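Local atomic coordinates of EvdO2 (Micromonospora carbonacea, PDB entry 4XAB), a protein that probably catalyses an oxidative cyclization in the biosynthesis of orthosomycin antibiotics, as a metal-dependent oxygenase of the phytanoyl-CoA dioxygenase family. Residues Pro69-Gln74 with Arg182-Met187; Ala92-Ile97 with Tyr229-Met234; Pro170-His175 with Arg212-Ala217. All blocks are in the same frame, centred on the assembly; numbering follows the deposited sequence.

Contact 1 (Pro69-Gln74 with Arg182-Met187); sequences PPLLPQ and RIRGLM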
# COMPACT_ATOMS: atom_id res chain seq x y z
N PRO A 69 -20.86 4.18 -5.65
CA PRO A 69 -20.29 2.86 -5.39
C PRO A 69 -19.41 2.86 -4.14
O PRO A 69 -18.81 3.88 -3.82
CB PRO A 69 -19.46 2.58 -6.65
CG PRO A 69 -20.12 3.39 -7.72
CD PRO A 69 -20.63 4.63 -7.04
N PRO A 70 -19.35 1.73 -3.43
CA PRO A 70 -18.57 1.67 -2.19
C PRO A 70 -17.08 1.91 -2.41
O PRO A 70 -16.53 1.57 -3.46
CB PRO A 70 -18.83 0.25 -1.67
CG PRO A 70 -19.34 -0.51 -2.84
CD PRO A 70 -20.08 0.48 -3.68
N LEU A 71 -16.45 2.51 -1.42
CA LEU A 71 -15.01 2.73 -1.45
C LEU A 71 -14.35 1.71 -0.54
O LEU A 71 -14.95 1.25 0.42
CB LEU A 71 -14.65 4.13 -0.98
CG LEU A 71 -15.21 5.33 -1.72
CD1 LEU A 71 -14.70 6.60 -1.06
CD2 LEU A 71 -14.81 5.29 -3.19
N LEU A 72 -13.10 1.39 -0.85
CA LEU A 72 -12.32 0.53 0.01
C LEU A 72 -12.14 1.21 1.36
O LEU A 72 -11.65 2.33 1.41
CB LEU A 72 -10.97 0.24 -0.63
CG LEU A 72 -10.08 -0.82 0.02
CD1 LEU A 72 -10.79 -2.15 -0.00
CD2 LEU A 72 -8.76 -0.88 -0.73
N PRO A 73 -12.57 0.56 2.45
CA PRO A 73 -12.38 1.17 3.77
C PRO A 73 -10.91 1.46 4.05
O PRO A 73 -10.07 0.56 4.01
CB PRO A 73 -12.92 0.10 4.73
CG PRO A 73 -13.90 -0.65 3.91
CD PRO A 73 -13.33 -0.70 2.53
N GLN A 74 -10.59 2.71 4.34
CA GLN A 74 -9.21 3.06 4.62
C GLN A 74 -9.09 4.30 5.48
O GLN A 74 -9.97 5.16 5.48
CB GLN A 74 -8.42 3.22 3.32
CG GLN A 74 -9.02 4.16 2.30
CD GLN A 74 -8.58 3.81 0.88
OE1 GLN A 74 -9.41 3.64 -0.01
NE2 GLN A 74 -7.27 3.70 0.67
N ARG A 182 -13.83 11.30 -8.27
CA ARG A 182 -12.39 11.11 -8.31
C ARG A 182 -11.79 10.38 -7.11
O ARG A 182 -10.72 9.77 -7.21
CB ARG A 182 -11.71 12.47 -8.48
CG ARG A 182 -12.02 13.06 -9.83
CD ARG A 182 -11.35 14.40 -10.05
NE ARG A 182 -11.56 14.85 -11.42
CZ ARG A 182 -11.01 15.95 -11.94
NH1 ARG A 182 -10.21 16.70 -11.19
NH2 ARG A 182 -11.25 16.29 -13.19
N ILE A 183 -12.50 10.40 -5.98
CA ILE A 183 -12.02 9.74 -4.78
C ILE A 183 -11.89 8.22 -4.95
O ILE A 183 -11.19 7.56 -4.18
CB ILE A 183 -12.95 10.05 -3.58
CG1 ILE A 183 -12.26 9.71 -2.25
CG2 ILE A 183 -14.31 9.33 -3.75
CD1 ILE A 183 -13.07 10.06 -1.02
N ARG A 184 -12.53 7.66 -5.98
CA ARG A 184 -12.43 6.23 -6.27
C ARG A 184 -11.03 5.87 -6.73
O ARG A 184 -10.61 4.71 -6.64
CB ARG A 184 -13.46 5.81 -7.31
CG ARG A 184 -14.90 5.84 -6.80
CD ARG A 184 -15.89 5.43 -7.89
NE ARG A 184 -15.68 4.04 -8.31
CZ ARG A 184 -16.33 3.47 -9.31
NH1 ARG A 184 -17.24 4.15 -9.99
NH2 ARG A 184 -16.08 2.20 -9.63
N GLY A 185 -10.31 6.87 -7.22
CA GLY A 185 -8.90 6.69 -7.53
C GLY A 185 -8.61 6.66 -9.01
O GLY A 185 -9.50 6.93 -9.84
N LEU A 186 -7.35 6.33 -9.32
CA LEU A 186 -6.83 6.31 -10.69
C LEU A 186 -6.61 4.89 -11.18
O LEU A 186 -6.43 3.97 -10.38
CB LEU A 186 -5.50 7.08 -10.75
CG LEU A 186 -5.51 8.58 -10.46
CD1 LEU A 186 -4.05 9.07 -10.36
CD2 LEU A 186 -6.23 9.31 -11.56
N MET A 187 -6.59 4.72 -12.50
CA MET A 187 -6.19 3.44 -13.07
C MET A 187 -5.47 3.63 -14.39
O MET A 187 -5.59 4.67 -15.03
CB MET A 187 -7.40 2.53 -13.28
CG MET A 187 -8.35 3.03 -14.33
SD MET A 187 -9.70 1.85 -14.55
CE MET A 187 -8.76 0.39 -14.99

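Contact 2 (Ala92-Ile97 with Tyr229-Met234); sequences ARCRSI and YVLVFM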
# COMPACT_ATOMS: atom_id res chain seq x y z
N ALA A 92 10.36 1.14 13.25
CA ALA A 92 11.79 1.37 13.19
C ALA A 92 12.45 0.39 12.23
O ALA A 92 13.37 0.74 11.48
CB ALA A 92 12.41 1.25 14.58
N ARG A 93 11.96 -0.85 12.26
CA ARG A 93 12.44 -1.93 11.43
C ARG A 93 12.17 -1.60 9.97
O ARG A 93 13.02 -1.78 9.10
CB ARG A 93 11.75 -3.24 11.85
CG ARG A 93 12.31 -4.52 11.28
CD ARG A 93 11.54 -5.74 11.86
NE ARG A 93 11.49 -5.71 13.33
CZ ARG A 93 10.36 -5.74 14.04
NH1 ARG A 93 9.18 -5.83 13.44
NH2 ARG A 93 10.42 -5.69 15.37
N CYS A 94 10.96 -1.12 9.70
CA CYS A 94 10.58 -0.75 8.34
C CYS A 94 11.37 0.46 7.83
O CYS A 94 11.74 0.51 6.65
CB CYS A 94 9.08 -0.47 8.28
SG CYS A 94 8.07 -1.97 8.37
N ARG A 95 11.65 1.43 8.71
CA ARG A 95 12.42 2.61 8.30
C ARG A 95 13.83 2.18 7.90
O ARG A 95 14.41 2.68 6.93
CB ARG A 95 12.46 3.66 9.42
CG ARG A 95 13.10 5.00 9.04
CD ARG A 95 13.08 5.98 10.21
NE ARG A 95 13.70 5.38 11.39
CZ ARG A 95 13.54 5.80 12.64
NH1 ARG A 95 12.76 6.84 12.90
NH2 ARG A 95 14.15 5.17 13.63
N SER A 96 14.39 1.23 8.65
CA SER A 96 15.71 0.69 8.35
C SER A 96 15.72 -0.05 7.02
O SER A 96 16.67 0.05 6.25
CB SER A 96 16.19 -0.23 9.46
OG SER A 96 16.27 0.49 10.68
N ILE A 97 14.65 -0.79 6.75
CA ILE A 97 14.52 -1.49 5.48
C ILE A 97 14.45 -0.47 4.33
O ILE A 97 15.11 -0.62 3.32
CB ILE A 97 13.27 -2.40 5.45
CG1 ILE A 97 13.48 -3.60 6.40
CG2 ILE A 97 13.00 -2.89 4.05
CD1 ILE A 97 12.24 -4.47 6.58
N TYR A 229 -1.36 -2.76 6.87
CA TYR A 229 -0.85 -1.53 7.42
C TYR A 229 0.30 -1.10 6.53
O TYR A 229 1.27 -1.85 6.35
CB TYR A 229 -0.39 -1.71 8.86
CG TYR A 229 0.27 -0.49 9.48
CD1 TYR A 229 -0.44 0.70 9.63
CD2 TYR A 229 1.58 -0.53 9.93
CE1 TYR A 229 0.15 1.81 10.20
CE2 TYR A 229 2.17 0.58 10.50
CZ TYR A 229 1.46 1.74 10.64
OH TYR A 229 2.03 2.85 11.21
N VAL A 230 0.17 0.08 5.93
CA VAL A 230 1.12 0.51 4.92
C VAL A 230 1.96 1.65 5.47
O VAL A 230 1.42 2.61 6.01
CB VAL A 230 0.41 0.97 3.62
CG1 VAL A 230 1.43 1.33 2.57
CG2 VAL A 230 -0.52 -0.13 3.09
N LEU A 231 3.27 1.53 5.34
CA LEU A 231 4.16 2.64 5.69
C LEU A 231 4.81 3.13 4.41
O LEU A 231 5.32 2.35 3.62
CB LEU A 231 5.21 2.20 6.70
CG LEU A 231 4.68 2.03 8.12
CD1 LEU A 231 5.70 1.26 8.96
CD2 LEU A 231 4.41 3.42 8.72
N VAL A 232 4.75 4.44 4.21
CA VAL A 232 5.37 5.07 3.06
C VAL A 232 6.60 5.85 3.50
O VAL A 232 6.54 6.58 4.47
CB VAL A 232 4.38 6.01 2.37
CG1 VAL A 232 5.07 6.80 1.27
CG2 VAL A 232 3.20 5.19 1.84
N PHE A 233 7.72 5.64 2.82
CA PHE A 233 8.97 6.33 3.11
C PHE A 233 9.43 7.01 1.84
O PHE A 233 9.44 6.38 0.77
CB PHE A 233 10.04 5.35 3.62
CG PHE A 233 9.73 4.75 4.97
CD1 PHE A 233 9.11 3.51 5.07
CD2 PHE A 233 10.04 5.44 6.13
CE1 PHE A 233 8.83 2.97 6.31
CE2 PHE A 233 9.75 4.90 7.37
CZ PHE A 233 9.14 3.66 7.46
N MET A 234 9.84 8.26 1.94
CA MET A 234 10.17 9.00 0.73
C MET A 234 11.19 10.09 0.99
O MET A 234 11.33 10.56 2.12
CB MET A 234 8.92 9.61 0.14
CG MET A 234 8.31 10.65 1.02
SD MET A 234 6.62 10.98 0.52
CE MET A 234 6.12 12.15 1.77

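Contact 3 (Pro170-His175 with Arg212-Ala217); sequences PVLPHH and RTPHYA. With NI (nickel (II) ion), chain B.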
# COMPACT_ATOMS: atom_id res chain seq x y z
N PRO A 170 7.84 4.26 -18.02
CA PRO A 170 7.23 5.57 -17.76
C PRO A 170 6.19 5.50 -16.66
O PRO A 170 5.74 4.40 -16.27
CB PRO A 170 6.58 5.92 -19.10
CG PRO A 170 6.23 4.59 -19.69
CD PRO A 170 7.33 3.64 -19.26
N VAL A 171 5.80 6.66 -16.15
CA VAL A 171 4.52 6.76 -15.47
C VAL A 171 3.51 6.66 -16.60
O VAL A 171 3.42 7.52 -17.47
CB VAL A 171 4.37 8.06 -14.67
CG1 VAL A 171 2.96 8.13 -14.07
CG2 VAL A 171 5.42 8.10 -13.57
N LEU A 172 2.80 5.54 -16.59
CA LEU A 172 1.84 5.16 -17.62
C LEU A 172 0.65 6.10 -17.67
O LEU A 172 0.36 6.78 -16.70
CB LEU A 172 1.38 3.73 -17.35
CG LEU A 172 2.52 2.72 -17.46
CD1 LEU A 172 2.14 1.40 -16.81
CD2 LEU A 172 2.89 2.53 -18.93
N PRO A 173 -0.03 6.15 -18.82
CA PRO A 173 -1.24 6.98 -18.85
C PRO A 173 -2.25 6.50 -17.82
O PRO A 173 -2.55 5.31 -17.77
CB PRO A 173 -1.77 6.79 -20.28
CG PRO A 173 -0.56 6.43 -21.08
CD PRO A 173 0.29 5.60 -20.15
N HIS A 174 -2.75 7.40 -16.99
CA HIS A 174 -3.78 7.04 -16.04
C HIS A 174 -5.03 7.88 -16.29
O HIS A 174 -4.97 8.94 -16.90
CB HIS A 174 -3.32 7.24 -14.58
CG HIS A 174 -2.35 6.22 -14.08
ND1 HIS A 174 -1.10 6.03 -14.64
CD2 HIS A 174 -2.42 5.35 -13.04
CE1 HIS A 174 -0.45 5.08 -13.97
NE2 HIS A 174 -1.24 4.66 -13.00
N HIS A 175 -6.16 7.39 -15.80
CA HIS A 175 -7.37 8.20 -15.81
C HIS A 175 -8.13 7.91 -14.55
O HIS A 175 -7.90 6.90 -13.89
CB HIS A 175 -8.22 7.90 -17.05
CG HIS A 175 -8.51 6.44 -17.24
ND1 HIS A 175 -9.68 5.86 -16.80
CD2 HIS A 175 -7.80 5.46 -17.85
CE1 HIS A 175 -9.67 4.57 -17.11
NE2 HIS A 175 -8.54 4.31 -17.76
N ARG A 212 7.10 3.81 -8.55
CA ARG A 212 6.77 3.69 -9.97
C ARG A 212 6.42 2.25 -10.40
O ARG A 212 6.13 2.00 -11.56
CB ARG A 212 7.93 4.22 -10.82
CG ARG A 212 7.51 4.86 -12.12
CD ARG A 212 8.67 5.59 -12.77
NE ARG A 212 8.84 6.96 -12.26
CZ ARG A 212 9.69 7.84 -12.79
NH1 ARG A 212 10.45 7.48 -13.81
NH2 ARG A 212 9.79 9.06 -12.29
N THR A 213 6.44 1.30 -9.47
CA THR A 213 6.07 -0.06 -9.87
C THR A 213 4.56 -0.22 -10.03
O THR A 213 3.82 -0.01 -9.08
CB THR A 213 6.58 -1.08 -8.84
OG1 THR A 213 7.97 -0.84 -8.62
CG2 THR A 213 6.36 -2.51 -9.35
N PRO A 214 4.10 -0.62 -11.23
CA PRO A 214 2.66 -0.82 -11.37
C PRO A 214 2.17 -1.97 -10.48
O PRO A 214 2.85 -3.00 -10.36
CB PRO A 214 2.48 -1.17 -12.85
CG PRO A 214 3.71 -0.62 -13.53
CD PRO A 214 4.82 -0.83 -12.50
N HIS A 215 1.02 -1.77 -9.84
CA HIS A 215 0.44 -2.85 -9.05
C HIS A 215 -1.07 -2.85 -9.10
O HIS A 215 -1.70 -1.87 -9.47
CB HIS A 215 0.93 -2.80 -7.59
CG HIS A 215 0.81 -1.46 -6.94
ND1 HIS A 215 1.66 -0.41 -7.21
CD2 HIS A 215 -0.05 -1.00 -5.99
CE1 HIS A 215 1.32 0.64 -6.49
NE2 HIS A 215 0.29 0.30 -5.73
N TYR A 216 -1.64 -3.99 -8.71
CA TYR A 216 -3.07 -4.27 -8.81
C TYR A 216 -3.42 -5.12 -7.60
O TYR A 216 -2.58 -5.87 -7.12
CB TYR A 216 -3.38 -5.00 -10.11
CG TYR A 216 -4.64 -5.82 -10.15
CD1 TYR A 216 -4.66 -7.13 -9.68
CD2 TYR A 216 -5.80 -5.30 -10.69
CE1 TYR A 216 -5.80 -7.88 -9.73
CE2 TYR A 216 -6.95 -6.04 -10.75
CZ TYR A 216 -6.95 -7.33 -10.26
OH TYR A 216 -8.10 -8.07 -10.32
N ALA A 217 -4.64 -4.99 -7.10
CA ALA A 217 -5.12 -5.93 -6.08
C ALA A 217 -6.48 -6.46 -6.47
O ALA A 217 -7.35 -5.70 -6.87
CB ALA A 217 -5.17 -5.28 -4.70
NI NI B . -0.81 1.80 -4.80
O HOH W 1 0.26 1.54 -3.12

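Contact 1 (Pro69-Gln74 with Arg182-Met187)
The loop that leads into strand 74-76 of the double-stranded beta-helix places P69 and L71 against I183 and R184, on the short 3-10 turn before strand 186-187. L71, buried, carries the contact and divides its two methyls between two partners. CD1 of L71 lies 3.8 Å from CD1 of I183, whose CG2 also comes close, while CD2 of L71 rests on CG of R184 at 3.7 Å. The CG of L71 stands anti to the carbonyl carbon (chi1 -59°), which sends the fork out from the loop to the turn. R184 bends at chi3 (64°), and its guanidinium reaches P69: CG of that proline sits over one face, near the rim, 3.7 Å from NH1 of R184. With L71 cut back to an alanine, a gap would probably open beside I183 and the aliphatic part of R184 would be freer to turn. The turn itself is closed by the hydrogen bond from G185 N to R182 O (2.9 Å), and G185 adopts backbone angles that suit glycine. R182 forms a salt bridge with D250 near the C terminus. No hydrogen bond joins the two segments; this is largely apolar loop-to-turn packing on the periphery of a cupin-type double-stranded beta-helix.

Contact 2 (Ala92-Ile97 with Tyr229-Met234)
F233 and L231 set their CG atoms anti to the carbonyl carbon (chi1 -67° and -75°), and from strand 226-234 of the double-stranded beta-helix both side chains reach helix 89-102, where C94 and R95 receive them. The short helix and strand segments have their axes 9.4 Å apart at closest approach and run in broadly similar directions, crossing at -41°. Two neighbouring helix positions meet two strand residues separated by one, V232.

The phenyl ring of F233 is pushed up against the helix backbone as much as against its side chains. Its CZ lies 3.5 Å from CA of R95, and its CE1 is 3.8 Å from the carbonyl O of C94, so the far end of the ring spans the peptide link between these residues. Both backbone atoms approach the ring obliquely. R95 also brings the root of its side chain to the ring, crossing it at about a right angle, with CB of R95 3.6 Å from CE2 of F233, and CG close to the same ring carbon. Beyond that point the arginine departs: its chain bends at chi3, and NE makes a salt bridge with E106. The aromatic contact therefore belongs to the aliphatic root of R95, its polar end being engaged with that glutamate.

C94 is buried, and its CB touches both strand residues. I146, from the adjacent strand 139-149, also touches it, while A98 and F111 pack on F233. No hydrogen bond crosses from helix to strand; the helix covers this part of the sheet through carbon side-chain atoms and its own backbone. Beside the ring, CD1 of L231 rests against the CB-SG bond of C94, 3.9 Å from CB and 4.0 Å from SG.

Contact 3 (Pro170-His175 with Arg212-Ala217)
L172 and P214, which touch across this contact, each stand in a segment where a histidine turns back to bond the carbonyl two residues before it. H215 ND1 donates to T213 O at 2.9 Å, nearly straight (165°) and within both the ring plane and the carbonyl plane. H174 ND1 donates to L172 O at 2.6 Å; the oxygen of L172 again lies in the ring plane, but the donor stands 53° out of the carbonyl plane. With ND1 of H215 so engaged, the ring's rotation is fixed and NE2 of H215 is presented to the nickel ion at 2.1 Å. The imidazole is brought there by a CG placed between the backbone N and the carbonyl carbon (chi1 50°). H129 and D131 complete with H215 the two-histidine, one-carboxylate facial triad of this oxygenase family, and a water binds the nickel ion at 2.0 Å; nickel probably takes the place of iron.

Between the segments themselves the contact is light: one apolar pair, and a methyl against a guanidinium. CD1 of L172 is 4.2 Å from CG of P214, and CG2 of V171 lies obliquely by the R212 guanidinium, 3.8 Å from NE, while NH2 of R212 is salt-bridged to E132. Q130, between the two metal ligands H129 and D131, joins both segments: its side chain bonds P170 O, L172 N and R212 O, and its backbone N meets H174 NE2. Strand 215-217 pairs antiparallel with strand 160-162, whereas the loop across from it runs on into strand 175-176, paired with strand 186-187.

From the N terminus, 69-74 opens contact 1 and 92-97 opens contact 2. The chain next passes 170-175, the start of contact 3, before 182-187 closes contact 1. Then 212-217 closes contact 3, and 229-234 closes contact 2. Contact 1 thus crosses both others, while contact 3 falls wholly within the span of contact 2. Contacts 1 and 3 touch: M187 O lies 2.9 Å from H175 N, a probable hydrogen bond between strands 186-187 and 175-176. Contact 2 lies across the chain's centre from contact 1, their centres about 24 Å apart. Together they tie a covering helix, the beta-helix core, the metal-site strand and the peripheral loops.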